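Local atomic coordinates of putative methyltransferase (Porphyromonas gingivalis, PDB entry 3LL7), a protein that is a putative methyltransferase that probably uses S-adenosylmethionine and, with its THUMP-like region, may act on RNA. Residues A[97-103]-A[118-122]; A[128-132]-A[146-150]; A[319-325]-A[392-397]. All coordinates share one frame; numbering follows the deposited sequence. Where two conformers were deposited one is given.

Contact 1: A[97-103]-A[118-122]; sequences VVDLTGG and GIYIE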
# COMPACT_ATOMS: atom_id res chain seq x y z
N VAL A 97 13.46 13.87 11.49
CA VAL A 97 12.16 13.78 10.80
C VAL A 97 11.01 14.47 11.55
O VAL A 97 11.00 14.52 12.76
CB VAL A 97 11.76 12.30 10.48
CG1 VAL A 97 12.75 11.66 9.48
CG2 VAL A 97 11.68 11.48 11.76
N VAL A 98 10.06 15.01 10.81
CA VAL A 98 8.80 15.47 11.38
C VAL A 98 7.69 14.69 10.68
O VAL A 98 7.67 14.63 9.46
CB VAL A 98 8.60 17.00 11.17
CG1 VAL A 98 7.22 17.47 11.67
CG2 VAL A 98 9.68 17.79 11.89
N ASP A 99 6.78 14.10 11.46
CA ASP A 99 5.56 13.49 10.93
C ASP A 99 4.37 14.38 11.29
O ASP A 99 4.00 14.49 12.47
CB ASP A 99 5.41 12.11 11.56
CG ASP A 99 4.19 11.35 11.06
OD1 ASP A 99 3.26 11.93 10.48
OD2 ASP A 99 4.20 10.12 11.26
N LEU A 100 3.77 15.01 10.28
CA LEU A 100 2.76 16.05 10.44
C LEU A 100 1.38 15.53 10.76
O LEU A 100 0.52 16.30 11.26
CB LEU A 100 2.64 16.89 9.17
CG LEU A 100 3.85 17.69 8.68
CD1 LEU A 100 3.44 18.45 7.43
CD2 LEU A 100 4.42 18.66 9.73
N THR A 101 1.11 14.28 10.42
CA THR A 101 -0.26 13.79 10.41
C THR A 101 -0.48 12.71 11.46
O THR A 101 -1.61 12.31 11.72
CB THR A 101 -0.67 13.31 9.00
OG1 THR A 101 0.43 12.62 8.38
CG2 THR A 101 -1.07 14.50 8.13
N GLY A 102 0.63 12.23 12.03
CA GLY A 102 0.61 11.29 13.13
C GLY A 102 -0.15 10.00 12.92
O GLY A 102 0.10 9.28 11.97
N GLY A 103 -1.07 9.74 13.84
CA GLY A 103 -1.94 8.56 13.87
C GLY A 103 -1.47 7.51 14.88
O GLY A 103 -0.97 7.85 15.95
N GLY A 118 13.06 12.83 16.05
CA GLY A 118 11.79 13.03 15.38
C GLY A 118 10.77 13.82 16.17
O GLY A 118 10.78 13.83 17.41
N ILE A 119 9.92 14.52 15.44
CA ILE A 119 8.74 15.16 16.02
C ILE A 119 7.51 14.53 15.39
O ILE A 119 7.39 14.46 14.17
CB ILE A 119 8.73 16.71 15.76
CG1 ILE A 119 9.98 17.36 16.37
CG2 ILE A 119 7.43 17.35 16.30
CD1 ILE A 119 10.11 18.90 16.13
N TYR A 120 6.60 14.06 16.23
CA TYR A 120 5.36 13.44 15.81
C TYR A 120 4.30 14.45 16.20
O TYR A 120 4.36 14.99 17.32
CB TYR A 120 5.20 12.13 16.59
CG TYR A 120 3.78 11.61 16.74
CD1 TYR A 120 3.38 10.46 16.07
CD2 TYR A 120 2.86 12.21 17.61
CE1 TYR A 120 2.08 9.93 16.22
CE2 TYR A 120 1.56 11.70 17.77
CZ TYR A 120 1.19 10.55 17.05
OH TYR A 120 -0.07 10.00 17.20
N ILE A 121 3.37 14.72 15.31
CA ILE A 121 2.29 15.68 15.55
C ILE A 121 0.97 15.04 15.17
O ILE A 121 0.83 14.50 14.07
CB ILE A 121 2.48 17.00 14.71
CG1 ILE A 121 3.86 17.61 15.00
CG2 ILE A 121 1.34 17.98 15.03
CD1 ILE A 121 4.22 18.92 14.23
N GLU A 122 -0.01 15.07 16.07
CA GLU A 122 -1.31 14.46 15.81
C GLU A 122 -2.43 15.35 16.33
O GLU A 122 -2.42 15.73 17.51
CB GLU A 122 -1.37 13.08 16.48
CG GLU A 122 -2.77 12.50 16.71
CD GLU A 122 -3.54 12.26 15.40
OE1 GLU A 122 -2.95 11.78 14.40
OE2 GLU A 122 -4.74 12.58 15.35

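Contact 2: A[128-132]-A[146-150]; sequences AVAAR and NILTG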
# COMPACT_ATOMS: atom_id res chain seq x y z
N ALA A 128 -3.18 11.00 20.18
CA ALA A 128 -1.88 11.48 20.62
C ALA A 128 -1.47 10.91 21.99
O ALA A 128 -0.31 10.57 22.22
CB ALA A 128 -1.87 13.04 20.64
N VAL A 129 -2.43 10.82 22.92
CA VAL A 129 -2.18 10.29 24.26
C VAL A 129 -1.65 8.85 24.13
O VAL A 129 -0.68 8.48 24.81
CB VAL A 129 -3.44 10.32 25.18
CG1 VAL A 129 -3.17 9.57 26.49
CG2 VAL A 129 -3.79 11.82 25.54
N ALA A 130 -2.26 8.07 23.25
CA ALA A 130 -1.85 6.67 23.09
C ALA A 130 -0.42 6.60 22.51
O ALA A 130 0.42 5.77 22.94
CB ALA A 130 -2.84 5.92 22.22
N ALA A 131 -0.15 7.46 21.53
CA ALA A 131 1.15 7.50 20.87
C ALA A 131 2.23 7.93 21.82
O ALA A 131 3.35 7.42 21.79
CB ALA A 131 1.10 8.41 19.64
N ARG A 132 1.89 8.87 22.69
CA ARG A 132 2.79 9.35 23.70
C ARG A 132 3.19 8.17 24.62
O ARG A 132 4.33 8.11 25.09
CB ARG A 132 2.12 10.52 24.47
CG ARG A 132 3.06 11.42 25.22
CD ARG A 132 2.37 12.70 25.70
NE ARG A 132 2.25 13.66 24.61
CZ ARG A 132 1.07 14.05 24.11
NH1 ARG A 132 -0.07 13.59 24.64
NH2 ARG A 132 1.05 14.90 23.10
N ASN A 146 9.69 13.88 20.17
CA ASN A 146 8.80 14.86 20.78
C ASN A 146 7.41 14.53 20.22
O ASN A 146 7.21 14.51 19.00
CB ASN A 146 9.25 16.27 20.40
CG ASN A 146 8.50 17.37 21.16
OD1 ASN A 146 7.63 17.10 21.98
ND2 ASN A 146 8.86 18.63 20.87
N ILE A 147 6.47 14.24 21.11
CA ILE A 147 5.17 13.76 20.69
C ILE A 147 4.14 14.86 21.02
O ILE A 147 3.83 15.13 22.18
CB ILE A 147 4.87 12.43 21.41
CG1 ILE A 147 5.96 11.39 21.04
CG2 ILE A 147 3.49 11.91 21.05
CD1 ILE A 147 6.14 10.29 22.09
N LEU A 148 3.65 15.53 19.98
CA LEU A 148 2.84 16.73 20.17
C LEU A 148 1.38 16.56 19.77
O LEU A 148 1.06 15.89 18.80
CB LEU A 148 3.43 17.89 19.35
CG LEU A 148 4.84 18.40 19.64
CD1 LEU A 148 5.23 19.37 18.54
CD2 LEU A 148 4.96 19.05 21.05
N THR A 149 0.49 17.18 20.54
CA THR A 149 -0.93 17.17 20.22
C THR A 149 -1.29 18.47 19.51
O THR A 149 -0.88 19.55 19.95
CB THR A 149 -1.78 17.06 21.49
OG1 THR A 149 -1.48 15.81 22.14
CG2 THR A 149 -3.32 17.17 21.19
N GLY A 150 -2.07 18.35 18.44
CA GLY A 150 -2.68 19.53 17.79
C GLY A 150 -2.45 19.56 16.29
O GLY A 150 -1.89 18.63 15.73
O HOH W 1 -2.78 14.86 24.23

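Contact 3: A[319-325]-A[392-397]; sequences LHPNSHL and MGTTMA. With FMT (formic acid), chain J.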
# COMPACT_ATOMS: atom_id res chain seq x y z
N LEU A 319 -0.80 -8.32 -26.03
CA LEU A 319 -1.93 -8.85 -26.79
C LEU A 319 -2.76 -7.77 -27.51
O LEU A 319 -3.18 -7.97 -28.64
CB LEU A 319 -2.82 -9.69 -25.87
CG LEU A 319 -2.39 -11.16 -25.75
CD1 LEU A 319 -0.93 -11.43 -25.53
CD2 LEU A 319 -3.27 -11.92 -24.67
N HIS A 320 -2.99 -6.64 -26.85
CA HIS A 320 -3.91 -5.61 -27.32
C HIS A 320 -3.64 -4.40 -26.42
O HIS A 320 -3.22 -4.58 -25.27
CB HIS A 320 -5.36 -6.10 -27.13
CG HIS A 320 -6.43 -5.18 -27.68
ND1 HIS A 320 -6.86 -4.06 -27.02
CD2 HIS A 320 -7.18 -5.27 -28.81
CE1 HIS A 320 -7.81 -3.47 -27.72
NE2 HIS A 320 -8.03 -4.19 -28.81
N PRO A 321 -3.87 -3.18 -26.92
CA PRO A 321 -3.65 -2.00 -26.04
C PRO A 321 -4.44 -2.04 -24.75
O PRO A 321 -3.97 -1.52 -23.72
CB PRO A 321 -4.16 -0.81 -26.88
CG PRO A 321 -4.00 -1.28 -28.34
CD PRO A 321 -4.23 -2.80 -28.30
N ASN A 322 -5.64 -2.63 -24.79
CA ASN A 322 -6.45 -2.78 -23.56
C ASN A 322 -6.36 -4.17 -22.85
O ASN A 322 -6.97 -4.35 -21.78
CB ASN A 322 -7.90 -2.43 -23.84
CG ASN A 322 -8.06 -0.96 -24.32
OD1 ASN A 322 -7.35 -0.08 -23.85
ND2 ASN A 322 -8.97 -0.72 -25.23
N SER A 323 -5.62 -5.12 -23.43
CA SER A 323 -5.35 -6.40 -22.76
C SER A 323 -3.97 -6.35 -22.10
O SER A 323 -2.94 -6.41 -22.78
CB SER A 323 -5.40 -7.60 -23.74
OG SER A 323 -6.61 -7.60 -24.46
N HIS A 324 -3.94 -6.23 -20.78
CA HIS A 324 -2.67 -6.05 -20.12
C HIS A 324 -2.08 -7.41 -19.79
O HIS A 324 -2.02 -7.83 -18.63
CB HIS A 324 -2.82 -5.11 -18.94
CG HIS A 324 -3.43 -3.78 -19.31
ND1 HIS A 324 -3.14 -3.16 -20.51
CD2 HIS A 324 -4.29 -2.96 -18.66
CE1 HIS A 324 -3.79 -2.01 -20.57
NE2 HIS A 324 -4.49 -1.87 -19.46
N LEU A 325 -1.70 -8.11 -20.86
CA LEU A 325 -1.02 -9.38 -20.84
C LEU A 325 -0.00 -9.38 -21.96
O LEU A 325 -0.19 -8.72 -23.00
CB LEU A 325 -1.99 -10.55 -21.16
CG LEU A 325 -3.05 -10.85 -20.11
CD1 LEU A 325 -3.98 -11.94 -20.77
CD2 LEU A 325 -2.38 -11.40 -18.83
N MSE A 392 -7.93 -17.96 -18.63
CA MSE A 392 -7.76 -16.51 -18.76
C MSE A 392 -8.60 -16.00 -19.93
O MSE A 392 -8.39 -16.38 -21.10
CB MSE A 392 -6.27 -16.15 -18.99
CG MSE A 392 -6.03 -14.68 -19.41
SE MSE A 392 -6.19 -13.48 -17.91
CE MSE A 392 -4.64 -14.00 -16.91
N GLY A 393 -9.54 -15.11 -19.67
CA GLY A 393 -10.31 -14.52 -20.79
C GLY A 393 -9.61 -13.23 -21.20
O GLY A 393 -9.30 -12.41 -20.36
N THR A 394 -9.38 -13.05 -22.50
CA THR A 394 -8.67 -11.88 -22.99
C THR A 394 -9.01 -11.65 -24.45
O THR A 394 -9.84 -12.38 -25.02
CB THR A 394 -7.14 -12.01 -22.71
OG1 THR A 394 -6.48 -10.74 -22.93
CG2 THR A 394 -6.51 -13.09 -23.56
N THR A 395 -8.37 -10.62 -25.03
CA THR A 395 -8.62 -10.18 -26.40
C THR A 395 -7.29 -10.01 -27.10
O THR A 395 -6.36 -9.35 -26.56
CB THR A 395 -9.36 -8.84 -26.40
OG1 THR A 395 -10.55 -8.96 -25.61
CG2 THR A 395 -9.74 -8.42 -27.84
N MSE A 396 -7.19 -10.60 -28.30
CA MSE A 396 -5.98 -10.51 -29.12
C MSE A 396 -6.01 -9.20 -29.93
O MSE A 396 -7.01 -8.49 -29.92
CB MSE A 396 -5.89 -11.73 -30.08
CG MSE A 396 -6.02 -13.09 -29.37
SE MSE A 396 -4.73 -13.31 -27.95
CE MSE A 396 -3.11 -13.42 -28.98
N ALA A 397 -4.92 -8.91 -30.64
CA ALA A 397 -4.72 -7.59 -31.23
C ALA A 397 -5.78 -7.24 -32.26
O ALA A 397 -6.09 -6.06 -32.46
CB ALA A 397 -3.33 -7.50 -31.87
C FMT J . -11.22 -3.68 -26.83
O1 FMT J . -11.14 -4.91 -26.90
O2 FMT J . -10.90 -3.02 -25.84

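Contact 1: A[97-103]-A[118-122]
The hydroxyl of Tyr120 donates to the backbone carbonyl of Gly103, OH to O 2.6 Å, arriving in the carbonyl plane on a lone pair, with the oxygen at the edge of the ring. This bond ties the second strand of a beta-alpha-beta unit (strand 96-99, helix 106-112, strand 117-122) to the glycine-rich turn leaving the first, consistent with a Rossmann-like methyltransferase, whose relatives commonly bind S-adenosylmethionine near the loop after the first strand. With CG anti to the backbone N (chi1 156°), the phenol extends along its strand to the turn.

Asp99 braces the turn through its carboxylate, OD1 accepting from Thr101 N (an Asx turn) and Gly102 N (the longer Asx motif), though second conformers of both residues leave the detail doubtful. Glycine suits position 103, whose backbone angles would drive any side chain into the carbonyl oxygen of the residue before. At the end of the second strand, Glu122 OE2 accepts from Asn124 N.

The strands run parallel: Ile119 N donates to Val97 O (2.9 Å), Asp99 N to Ile119 O (2.8 Å) and Ile121 N to Asp99 O (2.9 Å). Val98 and Ile119 lie side by side; beta-branched residues suit this buried face, where Phe162 of helix 156-162 packs on both. Val98 CG2 is 4.1 Å from Ile119 CB, and its CG1 4.2 Å from Ile121 CD1.

Contact 2: A[128-132]-A[146-150]
Ala128 meets Thr149 where helix 125-138 lies against strand 144-149, the last two elements of the beta-alpha-beta unit that begins with strand 117-122. The helix runs almost antiparallel to the strand, at 168°, as expected when a chain leaves one parallel strand, returns along a helix and enters the next. The small methyl of Ala128 lets the helix come close: its CB is 3.2 Å from Thr149 OG1, and it also rests on Glu122 of strand 117-122.

One turn further on, Ala131 again offers only a methyl toward the sheet. Its CB lies 4.5 Å from CG2 of Ile147. Ile147 points from the strand at the helix, and its two branches straddle the start of Arg132: CG2 and CD1 both lie 3.8 Å from Arg132 CA. A branched, apolar residue suits a helical face lined by small methyls, because its two branches can reach the helix backbone.

Arg132 then reaches back to the outer edge of the strand. Its aliphatic part slides past Ile147 in the opposite sense, and a bend at chi3 (-79°) brings the guanidinium round to the strand's backbone. NE and NH2 grip Ile147 O side-on, at 3.2 Å and 2.9 Å respectively. Both come from the same face of the carbonyl plane, above it, while the oxygen stays close to the guanidinium plane. Leu148 spends its own backbone bonds on strand 117-122, so this carbonyl belongs to the other edge of the strand. NH2 also donates almost straight (175°) to Thr149 OG1, and these bonds should fix the group's rotation. Finally, a water accepts from Arg132 NH1 and sits 2.6 Å from Thr149 OG1.

Contact 3: A[319-325]-A[392-397]
Ser323 and Thr395 make the direct hydrogen bond of this contact: OG donates to the strand carbonyl O at 2.7 Å, in the carbonyl plane and on a lone pair. A serine suits this place because its short hydroxyl can also bond Asn369 ND2, leaving the buried oxygen doubly engaged. Close by, Leu319 O and Ala397 N approach to 2.8 Å at an angle too poor for a bond.

Apolar contacts form a second group. CD2 of Leu319 meets Thr394 CG2 at 3.6 Å, the two side chains crossing at about a right angle, and also touches the selenium of Met396, modelled as selenomethionine. Leu325 and Met392, another selenomethionine, reach toward each other tip to tip, CD1 to CG 3.7 Å. Threonine at 394 serves both sides: its methyl joins the leucines while OG1 bonds Arg368 O.

The third group is His320. It opens a type I turn ending at Ser323, and its ND1 accepts from Asn322 N (2.9 Å) near the ring plane, which holds the imidazole in place. With CG anti to the backbone N (chi1 -175°), the ring is carried across so that its CD2 edge lies 3.4 Å from Met396 O. A formic acid, probably from the crystallisation liquor, accepts from Asn322 ND2 and also binds Asn369.

The contact joins the ferredoxin-like and THUMP-like regions within one mixed sheet. Strands 323-328 and 389-395 are not neighbours in it; their segments cross at 124°. Strand 293-297 brings Glu296 against Leu325 and Met392, strand 364-368 supplies Arg368, and strand 401-408 flanks strand 389-395.

How the contacts relate
Contacts 1 and 2 belong to successive beta-alpha-beta units that share strand 117-122; their centres lie 9 Å apart. Tyr120 O to Leu148 N and Glu122 O to Gly150 N, each 2.8 Å, probably bond the shared strand to the next one, and Tyr120 OH packs on Ala131 CB of the helix. Contact 1 is buried, and rests on regular strand pairing plus a glycine turn; contact 2, partly buried at the edge of the sheet, adds an exposed arginine and water. Contact 3 stands apart, centres 45 Å and 51 Å away, in a different sheet. Also buried, it relies chiefly on side-chain packing between non-adjacent strands.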